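Local coordinates for protein Rv1364c/MT1410 (PDB 3KE6) that probably acts in a sigma-factor regulatory pathway, joining a manganese-binding PP2C-type phosphatase domain (RsbU) to a histidine kinase-like anti-sigma factor kinase domain (RsbW), at residues A39-V44 with P388-T393; D207-I212 with D229-D234. All blocks are in the same frame, centred on the assembly; numbering follows the deposited sequence.

Contact 1: A39-V44 with P388-T393; sequences AAEYLV and PARFVT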
ATOM      1  N   ALA A  39      -3.603   3.184   3.350  1.00 49.55           N
ATOM      2  CA  ALA A  39      -4.397   2.415   4.295  1.00 49.24           C
ATOM      3  C   ALA A  39      -5.592   1.805   3.578  1.00 48.81           C
ATOM      4  O   ALA A  39      -6.124   2.385   2.620  1.00 47.93           O
ATOM      5  CB  ALA A  39      -4.885   3.320   5.429  1.00 48.92           C
ATOM      6  N   ALA A  40      -6.037   0.660   4.084  1.00 48.94           N
ATOM      7  CA  ALA A  40      -7.157  -0.061   3.504  1.00 49.43           C
ATOM      8  C   ALA A  40      -8.014  -0.705   4.586  1.00 49.83           C
ATOM      9  O   ALA A  40      -7.506  -1.365   5.488  1.00 49.77           O
ATOM     10  CB  ALA A  40      -6.666  -1.120   2.541  1.00 48.95           C
ATOM     11  N   GLU A  41      -9.325  -0.533   4.452  1.00 50.68           N
ATOM     12  CA  GLU A  41     -10.300  -1.098   5.364  1.00 50.84           C
ATOM     13  C   GLU A  41     -11.496  -1.638   4.577  1.00 50.95           C
ATOM     14  O   GLU A  41     -11.899  -1.044   3.575  1.00 50.83           O
ATOM     15  CB  GLU A  41     -10.761  -0.020   6.321  1.00 50.76           C
ATOM     16  CG  GLU A  41     -11.467  -0.552   7.543  1.00 51.86           C
ATOM     17  CD  GLU A  41     -11.301   0.356   8.753  1.00 53.04           C
ATOM     18  OE1 GLU A  41     -10.144   0.736   9.067  1.00 56.19           O
ATOM     19  OE2 GLU A  41     -12.330   0.662   9.396  1.00 60.02           O
ATOM     20  N   TYR A  42     -12.059  -2.758   5.022  1.00 50.93           N
ATOM     21  CA  TYR A  42     -13.180  -3.340   4.317  1.00 51.04           C
ATOM     22  C   TYR A  42     -14.091  -4.211   5.175  1.00 51.20           C
ATOM     23  O   TYR A  42     -13.682  -4.755   6.196  1.00 50.75           O
ATOM     24  CB  TYR A  42     -12.684  -4.137   3.122  1.00 51.73           C
ATOM     25  CG  TYR A  42     -11.916  -5.394   3.462  1.00 52.99           C
ATOM     26  CD1 TYR A  42     -10.614  -5.331   3.950  1.00 55.20           C
ATOM     27  CD2 TYR A  42     -12.479  -6.647   3.278  1.00 55.35           C
ATOM     28  CE1 TYR A  42      -9.905  -6.487   4.261  1.00 53.54           C
ATOM     29  CE2 TYR A  42     -11.768  -7.807   3.580  1.00 55.28           C
ATOM     30  CZ  TYR A  42     -10.486  -7.717   4.070  1.00 53.07           C
ATOM     31  OH  TYR A  42      -9.788  -8.864   4.376  1.00 54.48           O
ATOM     32  N   LEU A  43     -15.345  -4.310   4.731  1.00 51.25           N
ATOM     33  CA  LEU A  43     -16.357  -5.146   5.344  1.00 50.98           C
ATOM     34  C   LEU A  43     -16.996  -5.985   4.245  1.00 51.16           C
ATOM     35  O   LEU A  43     -17.058  -5.569   3.077  1.00 50.56           O
ATOM     36  CB  LEU A  43     -17.420  -4.289   6.002  1.00 51.04           C
ATOM     37  CG  LEU A  43     -16.941  -3.324   7.083  1.00 51.12           C
ATOM     38  CD1 LEU A  43     -16.282  -2.101   6.470  1.00 51.45           C
ATOM     39  CD2 LEU A  43     -18.100  -2.920   7.978  1.00 50.67           C
ATOM     40  N   VAL A  44     -17.471  -7.163   4.626  1.00 51.62           N
ATOM     41  CA  VAL A  44     -18.072  -8.096   3.685  1.00 52.07           C
ATOM     42  C   VAL A  44     -19.503  -8.394   4.132  1.00 52.42           C
ATOM     43  O   VAL A  44     -19.707  -8.896   5.233  1.00 52.40           O
ATOM     44  CB  VAL A  44     -17.219  -9.385   3.601  1.00 52.17           C
ATOM     45  CG1 VAL A  44     -18.043 -10.562   3.151  1.00 53.40           C
ATOM     46  CG2 VAL A  44     -16.034  -9.178   2.659  1.00 52.09           C
ATOM     47  N   PRO A 388      -1.004  -4.533   7.227  1.00 48.94           N
ATOM     48  CA  PRO A 388      -2.251  -5.231   6.978  1.00 49.60           C
ATOM     49  C   PRO A 388      -3.412  -4.287   6.740  1.00 50.59           C
ATOM     50  O   PRO A 388      -3.441  -3.170   7.262  1.00 49.55           O
ATOM     51  CB  PRO A 388      -2.477  -6.070   8.254  1.00 49.32           C
ATOM     52  CG  PRO A 388      -1.653  -5.507   9.271  1.00 48.77           C
ATOM     53  CD  PRO A 388      -0.505  -4.757   8.592  1.00 49.32           C
ATOM     54  N   ALA A 389      -4.342  -4.755   5.918  1.00 52.28           N
ATOM     55  CA  ALA A 389      -5.614  -4.106   5.741  1.00 54.11           C
ATOM     56  C   ALA A 389      -6.392  -4.383   7.009  1.00 54.76           C
ATOM     57  O   ALA A 389      -6.143  -5.382   7.662  1.00 54.51           O
ATOM     58  CB  ALA A 389      -6.327  -4.693   4.532  1.00 53.22           C
ATOM     59  N   ARG A 390      -7.321  -3.502   7.365  1.00 56.66           N
ATOM     60  CA  ARG A 390      -8.256  -3.770   8.466  1.00 57.84           C
ATOM     61  C   ARG A 390      -9.549  -4.427   7.959  1.00 59.05           C
ATOM     62  O   ARG A 390     -10.305  -3.826   7.191  1.00 58.60           O
ATOM     63  CB  ARG A 390      -8.592  -2.473   9.203  1.00 57.70           C
ATOM     64  CG  ARG A 390      -9.649  -2.625  10.297  1.00 58.00           C
ATOM     65  CD  ARG A 390      -9.048  -3.103  11.598  1.00 65.24           C
ATOM     66  NE  ARG A 390      -7.984  -2.210  12.065  1.00 69.57           N
ATOM     67  CZ  ARG A 390      -8.173  -1.028  12.656  1.00 70.70           C
ATOM     68  NH1 ARG A 390      -7.101  -0.329  13.035  1.00 71.98           N
ATOM     69  NH2 ARG A 390      -9.406  -0.535  12.873  1.00 64.48           N
ATOM     70  N   PHE A 391      -9.811  -5.650   8.412  1.00 60.88           N
ATOM     71  CA  PHE A 391     -11.074  -6.326   8.118  1.00 62.46           C
ATOM     72  C   PHE A 391     -11.998  -6.239   9.323  1.00 63.71           C
ATOM     73  O   PHE A 391     -11.708  -6.800  10.367  1.00 63.18           O
ATOM     74  CB  PHE A 391     -10.806  -7.787   7.737  1.00 62.48           C
ATOM     75  CG  PHE A 391     -12.045  -8.591   7.442  1.00 61.07           C
ATOM     76  CD1 PHE A 391     -13.104  -8.051   6.716  1.00 61.90           C
ATOM     77  CD2 PHE A 391     -12.134  -9.910   7.860  1.00 61.22           C
ATOM     78  CE1 PHE A 391     -14.248  -8.805   6.435  1.00 63.21           C
ATOM     79  CE2 PHE A 391     -13.276 -10.677   7.582  1.00 63.79           C
ATOM     80  CZ  PHE A 391     -14.336 -10.119   6.868  1.00 63.41           C
ATOM     81  N   VAL A 392     -13.115  -5.538   9.160  1.00 66.28           N
ATOM     82  CA  VAL A 392     -14.059  -5.281  10.254  1.00 68.67           C
ATOM     83  C   VAL A 392     -15.336  -6.118  10.145  1.00 70.64           C
ATOM     84  O   VAL A 392     -15.760  -6.473   9.052  1.00 70.41           O
ATOM     85  CB  VAL A 392     -14.453  -3.785  10.279  1.00 68.59           C
ATOM     86  CG1 VAL A 392     -15.263  -3.444  11.528  1.00 67.76           C
ATOM     87  CG2 VAL A 392     -13.199  -2.907  10.186  1.00 68.58           C
ATOM     88  N   THR A 393     -15.920  -6.442  11.300  1.00 73.81           N
ATOM     89  CA  THR A 393     -17.307  -6.943  11.396  1.00 75.95           C
ATOM     90  C   THR A 393     -18.022  -6.330  12.619  1.00 78.04           C
ATOM     91  O   THR A 393     -17.874  -6.832  13.743  1.00 78.40           O
ATOM     92  CB  THR A 393     -17.372  -8.487  11.507  1.00 76.29           C
ATOM     93  OG1 THR A 393     -16.651  -8.916  12.668  1.00 77.47           O
ATOM     94  CG2 THR A 393     -16.803  -9.156  10.251  1.00 76.60           C
TER
HETATM   95  O   HOH W   1      -4.145  -0.667   6.229  1.00 40.61           O
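CD1 of Phe391 lies over one face of the Tyr42 ring, toward its rim, 3.4 Å from Tyr42 CE2. The planes are only 17° from parallel, but the rings are slid so far apart, centroids 4.8 Å from each other, that they barely overlap. CB of Ala389 meets the edge of the tyrosine ring at CE1, while the edge of the Phe391 ring faces Tyr42 O and the backbone of Leu43 and Val44. Tyr42 reaches this place because its CG sits between the backbone N and the carbonyl carbon (chi1 68°), which leans the ring across to the neighbouring strand.

On the other face of the sheet, Glu41 and Arg390 run side by side. OE1 of Glu41 rests against CB of Arg390 at 3.6 Å and lies above one face of the guanidinium, 4.1 Å from NH2, so the attraction is of charges alone with no N-H aimed at the oxygen. Helix 227-241 packs on this side.

Parallel strand pairing carries the backbone: Arg390 N donates to Ala40 O (2.9 Å), Tyr42 N to Arg390 O (3.0 Å) and Val392 N to Tyr42 O (3.1 Å). Before the first of these bonds, a water accepts from Ala40 N and donates to Pro388 O. Glu41 OE2 also comes close to OE2 of Glu237, and two such neighbouring carboxylates would probably raise the proton affinity of one of them, with the nearby Arg390 charge partly offsetting the effect.

Contact 2: D207-I212 with D229-D234; sequences DLAASI and DRLCSD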
ATOM      1  N   ASP A 207     -17.907  15.651   4.193  1.00 52.93           N
ATOM      2  CA  ASP A 207     -17.794  16.538   5.365  1.00 52.88           C
ATOM      3  C   ASP A 207     -17.025  15.894   6.509  1.00 52.37           C
ATOM      4  O   ASP A 207     -16.262  16.563   7.192  1.00 52.41           O
ATOM      5  CB  ASP A 207     -19.187  16.970   5.888  1.00 52.62           C
ATOM      6  CG  ASP A 207     -19.927  17.891   4.923  1.00 53.41           C
ATOM      7  OD1 ASP A 207     -19.556  17.929   3.729  1.00 53.54           O
ATOM      8  OD2 ASP A 207     -20.897  18.568   5.355  1.00 56.07           O
ATOM      9  N   LEU A 208     -17.258  14.604   6.721  1.00 52.22           N
ATOM     10  CA  LEU A 208     -16.638  13.861   7.816  1.00 52.30           C
ATOM     11  C   LEU A 208     -15.145  13.677   7.567  1.00 51.99           C
ATOM     12  O   LEU A 208     -14.327  13.870   8.462  1.00 51.92           O
ATOM     13  CB  LEU A 208     -17.320  12.499   7.967  1.00 52.34           C
ATOM     14  CG  LEU A 208     -17.039  11.638   9.199  1.00 52.46           C
ATOM     15  CD1 LEU A 208     -17.112  12.444  10.500  1.00 52.42           C
ATOM     16  CD2 LEU A 208     -18.040  10.472   9.220  1.00 52.90           C
ATOM     17  N   ALA A 209     -14.799  13.309   6.339  1.00 51.78           N
ATOM     18  CA  ALA A 209     -13.411  13.249   5.929  1.00 51.85           C
ATOM     19  C   ALA A 209     -12.728  14.594   6.188  1.00 51.74           C
ATOM     20  O   ALA A 209     -11.589  14.641   6.658  1.00 51.70           O
ATOM     21  CB  ALA A 209     -13.303  12.853   4.461  1.00 51.79           C
ATOM     22  N   ALA A 210     -13.434  15.687   5.909  1.00 51.56           N
ATOM     23  CA  ALA A 210     -12.901  17.025   6.157  1.00 51.44           C
ATOM     24  C   ALA A 210     -12.730  17.229   7.646  1.00 51.10           C
ATOM     25  O   ALA A 210     -11.692  17.690   8.096  1.00 50.77           O
ATOM     26  CB  ALA A 210     -13.811  18.082   5.569  1.00 51.06           C
ATOM     27  N   SER A 211     -13.749  16.842   8.401  1.00 51.53           N
ATOM     28  CA  SER A 211     -13.770  17.033   9.844  1.00 52.12           C
ATOM     29  C   SER A 211     -12.610  16.302  10.524  1.00 52.31           C
ATOM     30  O   SER A 211     -11.834  16.897  11.273  1.00 52.12           O
ATOM     31  CB  SER A 211     -15.112  16.548  10.401  1.00 51.92           C
ATOM     32  OG  SER A 211     -15.141  16.631  11.812  1.00 52.95           O
ATOM     33  N   ILE A 212     -12.491  15.008  10.243  1.00 53.00           N
ATOM     34  CA  ILE A 212     -11.435  14.179  10.829  1.00 53.14           C
ATOM     35  C   ILE A 212     -10.051  14.729  10.507  1.00 53.50           C
ATOM     36  O   ILE A 212      -9.172  14.714  11.359  1.00 53.73           O
ATOM     37  CB  ILE A 212     -11.531  12.714  10.362  1.00 53.04           C
ATOM     38  CG1 ILE A 212     -12.731  12.032  11.023  1.00 52.52           C
ATOM     39  CG2 ILE A 212     -10.255  11.962  10.710  1.00 52.98           C
ATOM     40  CD1 ILE A 212     -13.205  10.798  10.304  1.00 52.89           C
ATOM     41  N   ASP A 229      -4.149   6.576   8.265  1.00 54.06           N
ATOM     42  CA  ASP A 229      -4.801   5.480   8.976  1.00 54.77           C
ATOM     43  C   ASP A 229      -6.070   5.964   9.663  1.00 55.22           C
ATOM     44  O   ASP A 229      -7.129   5.377   9.461  1.00 55.32           O
ATOM     45  CB  ASP A 229      -3.870   4.830  10.003  1.00 54.45           C
ATOM     46  CG  ASP A 229      -2.695   4.160   9.365  1.00 56.84           C
ATOM     47  OD1 ASP A 229      -2.837   3.686   8.226  1.00 63.26           O
ATOM     48  OD2 ASP A 229      -1.623   4.105   9.987  1.00 64.12           O
ATOM     49  N   ARG A 230      -5.978   7.030  10.463  1.00 55.44           N
ATOM     50  CA  ARG A 230      -7.163   7.519  11.163  1.00 55.88           C
ATOM     51  C   ARG A 230      -8.171   8.155  10.202  1.00 55.56           C
ATOM     52  O   ARG A 230      -9.366   8.002  10.381  1.00 55.72           O
ATOM     53  CB  ARG A 230      -6.796   8.463  12.305  1.00 55.94           C
ATOM     54  CG  ARG A 230      -6.516   9.884  11.921  1.00 56.26           C
ATOM     55  CD  ARG A 230      -5.865  10.625  13.075  1.00 58.31           C
ATOM     56  NE  ARG A 230      -5.137  11.795  12.591  1.00 65.94           N
ATOM     57  CZ  ARG A 230      -5.672  12.999  12.391  1.00 66.40           C
ATOM     58  NH1 ARG A 230      -4.906  13.981  11.928  1.00 66.29           N
ATOM     59  NH2 ARG A 230      -6.960  13.229  12.643  1.00 63.93           N
ATOM     60  N   LEU A 231      -7.696   8.841   9.172  1.00 55.43           N
ATOM     61  CA  LEU A 231      -8.599   9.342   8.149  1.00 55.63           C
ATOM     62  C   LEU A 231      -9.414   8.203   7.560  1.00 55.98           C
ATOM     63  O   LEU A 231     -10.606   8.370   7.290  1.00 56.88           O
ATOM     64  CB  LEU A 231      -7.850  10.050   7.014  1.00 55.72           C
ATOM     65  CG  LEU A 231      -8.745  10.655   5.916  1.00 55.15           C
ATOM     66  CD1 LEU A 231      -9.881  11.474   6.532  1.00 51.34           C
ATOM     67  CD2 LEU A 231      -7.930  11.509   4.951  1.00 54.78           C
ATOM     68  N   CYS A 232      -8.770   7.058   7.358  1.00 55.90           N
ATOM     69  CA  CYS A 232      -9.411   5.886   6.761  1.00 55.67           C
ATOM     70  C   CYS A 232     -10.296   5.184   7.772  1.00 55.53           C
ATOM     71  O   CYS A 232     -11.465   4.925   7.508  1.00 55.27           O
ATOM     72  CB  CYS A 232      -8.355   4.900   6.265  1.00 55.72           C
ATOM     73  SG  CYS A 232      -9.040   3.411   5.509  1.00 57.20           S
ATOM     74  N   SER A 233      -9.713   4.883   8.926  1.00 55.43           N
ATOM     75  CA  SER A 233     -10.382   4.184  10.007  1.00 55.50           C
ATOM     76  C   SER A 233     -11.612   4.960  10.522  1.00 55.55           C
ATOM     77  O   SER A 233     -12.729   4.428  10.553  1.00 55.36           O
ATOM     78  CB  SER A 233      -9.375   3.946  11.140  1.00 55.29           C
ATOM     79  OG  SER A 233      -9.766   2.881  11.978  1.00 57.09           O
ATOM     80  N   ASP A 234     -11.417   6.223  10.893  1.00 55.67           N
ATOM     81  CA  ASP A 234     -12.466   6.972  11.598  1.00 56.04           C
ATOM     82  C   ASP A 234     -13.636   7.360  10.704  1.00 56.11           C
ATOM     83  O   ASP A 234     -14.794   7.313  11.129  1.00 55.93           O
ATOM     84  CB  ASP A 234     -11.890   8.215  12.292  1.00 56.15           C
ATOM     85  CG  ASP A 234     -10.977   7.862  13.446  1.00 57.16           C
ATOM     86  OD1 ASP A 234     -11.242   6.847  14.124  1.00 60.14           O
ATOM     87  OD2 ASP A 234      -9.993   8.593  13.678  1.00 58.50           O
TER
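Two helices of the phosphatase-like region, 198-212 and 227-241, pack here as a partly buried pair, with Ile212 at the end of the first set against Leu231 and Asp234 of the second. The axes of segments 207-212 and 229-234 come within 9.7 Å, and their directions differ by 140°, closer to antiparallel than to perpendicular. Ile212 points at its partner and divides its branches: CG2 lies over the backbone at Leu231 CA, 4.0 Å away, while CD1 reaches CB of Asp234 at 3.5 Å. With chi1 at -72°, CG2 is anti to the backbone N and turns to Leu231, while CG1 carries CD1 to Asp234. Leu231 answers from the other helix, its CD1 lying 3.6 Å from Ala209 O and also against the Ala209 methyl group.

On the exposed side of the pair, Arg230 stretches out from CG to NE and runs alongside Ile212, pointing the other way. Its NH2 makes a weak hydrogen bond to Ile212 O (3.0 Å, N-H...O angle 129°), the carbonyl sitting at the guanidinium edge. Ala209 also touches Leu145 and Val147 of strand 145-147, and Cys232 packs on strand 36-43. The arrangement is thus a helix pair laid against a beta-sheet, as in the layered alpha-beta-beta-alpha architecture of PP2C-type phosphatases.

How the contacts relate
Both helices of contact 2 fall between the two strands of contact 1 in sequence: strand 36-43 comes first, then helices 198-212 and 227-241, and strand 376-391 last. The centres are 15 Å apart, yet the two meet directly, since helix 227-241 lies on the sheet that contains both strands of contact 1. Ala39 CB is 3.5 Å from Asp229 OD1, and Glu41 OE1 is 3.6 Å from Ser233 CA. One face of that helix therefore packs on the paired strands while another receives helix 198-212. Because strand 376-391 also pairs with strands of the kinase-like region, contact 1 helps join the two regions through one mixed, branched or curled sheet.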